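Local coordinates for F-actin-capping protein subunit alpha (Dictyostelium discoideum, PDB 4AKR) that binds the fast-growing barbed ends of actin filaments independently of calcium and blocks subunit exchange there without severing the filament, at residues G64-T69 with Y79-N84. Numbering follows the deposited sequence.
Sequences GSALIT and YLDPKN
Tyr79 lays its ring against Ile68 where two small antiparallel sheets of the capping-protein alpha subunit meet: strand 78-81 belongs to a four-stranded meander, and strand 64-67, in the hairpin it makes with 58-61, packs side chains against that meander, Ala66 on Ile88 and Ile68 on Tyr90. Because the strands sit in different sheets, side chains and a water join them. With CG anti to its own carbonyl carbon (chi1 -63°), Tyr79 brings its ring against the isoleucine. Ile68 CG2 stands 3.8 Å from the ring centroid and only 8° off the normal, a CH-pi contact, while CD1 of the same side chain lies 3.9 Å from Tyr79 CG. A beta-branched residue suits this place, since one branch, CG2, sits over the ring centre while CD1, at the end of the other, reaches the rim. At the ring edge, in plane, Thr69 O approaches Tyr79 CE2 to 3.1 Å, where the slightly positive ring hydrogens favour a carbonyl oxygen. The phenol hydroxyl is hydrogen-bonded to Glu73, and His92 meets the ring with its plane steeply inclined. With an alanine here, Ile68 would probably lose the face it rests on and Glu73 its hydroxyl partner. After Leu80, which points away, Asp81 turns back toward the hairpin. The small methyl of Ala66 faces its carboxylate, CB 4.0 Å from Asp81 OD2. Asp81 extends CG anti to its backbone N (chi1 173°), bringing the buried carboxylate to a water that sits between Ser65 O and Asp81 OD1, 2.8 Å from Asp81 OD1.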
loop_
_atom_site.group_PDB
_atom_site.type_symbol
_atom_site.label_atom_id
_atom_site.label_comp_id
_atom_site.label_asym_id
_atom_site.label_seq_id
_atom_site.Cartn_x
_atom_site.Cartn_y
_atom_site.Cartn_z
ATOM N N GLY A 64 13.331 17.583 -25.364
ATOM C CA GLY A 64 13.309 17.525 -23.915
ATOM C C GLY A 64 12.176 16.670 -23.371
ATOM O O GLY A 64 11.399 16.085 -24.127
ATOM N N SER A 65 12.073 16.622 -22.048
ATOM C CA SER A 65 11.053 15.829 -21.379
ATOM C C SER A 65 9.651 16.424 -21.483
ATOM O O SER A 65 9.489 17.630 -21.658
ATOM C CB SER A 65 11.434 15.657 -19.912
ATOM O OG SER A 65 11.659 16.916 -19.306
ATOM N N ALA A 66 8.644 15.560 -21.394
ATOM C CA ALA A 66 7.246 15.983 -21.441
ATOM C C ALA A 66 6.387 15.018 -20.627
ATOM O O ALA A 66 6.856 13.961 -20.190
ATOM C CB ALA A 66 6.747 16.033 -22.876
ATOM N N LEU A 67 5.128 15.388 -20.425
ATOM C CA LEU A 67 4.207 14.554 -19.676
ATOM C C LEU A 67 3.076 13.994 -20.541
ATOM O O LEU A 67 2.620 14.642 -21.478
ATOM C CB LEU A 67 3.589 15.349 -18.522
ATOM C CG LEU A 67 4.473 15.837 -17.369
ATOM C CD1 LEU A 67 3.583 16.430 -16.276
ATOM C CD2 LEU A 67 5.283 14.677 -16.802
ATOM N N ILE A 68 2.643 12.781 -20.212
ATOM C CA ILE A 68 1.524 12.136 -20.887
ATOM C C ILE A 68 0.367 12.250 -19.886
ATOM O O ILE A 68 0.363 11.565 -18.856
ATOM C CB ILE A 68 1.795 10.640 -21.165
ATOM C CG1 ILE A 68 2.983 10.481 -22.125
ATOM C CG2 ILE A 68 0.540 9.984 -21.725
ATOM C CD1 ILE A 68 2.804 11.173 -23.458
ATOM N N THR A 69 -0.598 13.118 -20.183
ATOM C CA THR A 69 -1.739 13.337 -19.291
ATOM C C THR A 69 -3.049 13.364 -20.059
ATOM O O THR A 69 -3.051 13.423 -21.285
ATOM C CB THR A 69 -1.626 14.683 -18.570
ATOM O OG1 THR A 69 -1.955 15.736 -19.490
ATOM C CG2 THR A 69 -0.204 14.891 -18.044
ATOM N N TYR A 79 -0.589 13.464 -27.657
ATOM C CA TYR A 79 -0.505 14.362 -26.521
ATOM C C TYR A 79 0.198 15.659 -26.885
ATOM O O TYR A 79 1.246 15.658 -27.534
ATOM C CB TYR A 79 0.196 13.629 -25.374
ATOM C CG TYR A 79 -0.618 12.434 -24.923
ATOM C CD1 TYR A 79 -0.532 11.207 -25.595
ATOM C CD2 TYR A 79 -1.590 12.571 -23.931
ATOM C CE1 TYR A 79 -1.409 10.152 -25.299
ATOM C CE2 TYR A 79 -2.465 11.527 -23.623
ATOM C CZ TYR A 79 -2.375 10.327 -24.314
ATOM O OH TYR A 79 -3.290 9.335 -24.046
ATOM N N LEU A 80 -0.418 16.761 -26.472
ATOM C CA LEU A 80 0.078 18.100 -26.733
ATOM C C LEU A 80 1.134 18.520 -25.721
ATOM O O LEU A 80 1.017 18.254 -24.522
ATOM C CB LEU A 80 -1.087 19.094 -26.699
ATOM C CG LEU A 80 -0.778 20.558 -27.034
ATOM C CD1 LEU A 80 -0.374 20.681 -28.500
ATOM C CD2 LEU A 80 -2.003 21.417 -26.769
ATOM N N ASP A 81 2.173 19.171 -26.224
ATOM C CA ASP A 81 3.262 19.671 -25.400
ATOM C C ASP A 81 3.434 21.128 -25.816
ATOM O O ASP A 81 4.268 21.451 -26.657
ATOM C CB ASP A 81 4.533 18.859 -25.670
ATOM C CG ASP A 81 5.748 19.426 -24.971
ATOM O OD1 ASP A 81 5.581 20.124 -23.948
ATOM O OD2 ASP A 81 6.875 19.163 -25.436
ATOM N N PRO A 82 2.623 22.027 -25.233
ATOM C CA PRO A 82 2.622 23.466 -25.505
ATOM C C PRO A 82 3.976 24.145 -25.389
ATOM O O PRO A 82 4.324 25.000 -26.207
ATOM C CB PRO A 82 1.617 24.013 -24.489
ATOM C CG PRO A 82 0.682 22.871 -24.288
ATOM C CD PRO A 82 1.628 21.701 -24.195
ATOM N N LYS A 83 4.736 23.764 -24.370
ATOM C CA LYS A 83 6.037 24.356 -24.142
ATOM C C LYS A 83 6.922 24.292 -25.381
ATOM O O LYS A 83 7.582 25.264 -25.721
ATOM C CB LYS A 83 6.734 23.665 -22.969
ATOM C CG LYS A 83 8.073 24.288 -22.603
ATOM C CD LYS A 83 8.716 23.579 -21.430
ATOM C CE LYS A 83 7.892 23.753 -20.172
ATOM N NZ LYS A 83 8.464 22.956 -19.038
ATOM N N ASN A 84 6.927 23.148 -26.056
ATOM C CA ASN A 84 7.750 22.962 -27.239
ATOM C C ASN A 84 6.924 22.964 -28.521
ATOM O O ASN A 84 7.380 22.486 -29.565
ATOM C CB ASN A 84 8.534 21.657 -27.118
ATOM C CG ASN A 84 9.351 21.588 -25.846
ATOM O OD1 ASN A 84 9.104 20.747 -24.979
ATOM N ND2 ASN A 84 10.325 22.476 -25.718
HETATM O O HOH W 1 7.650 19.241 -22.334
#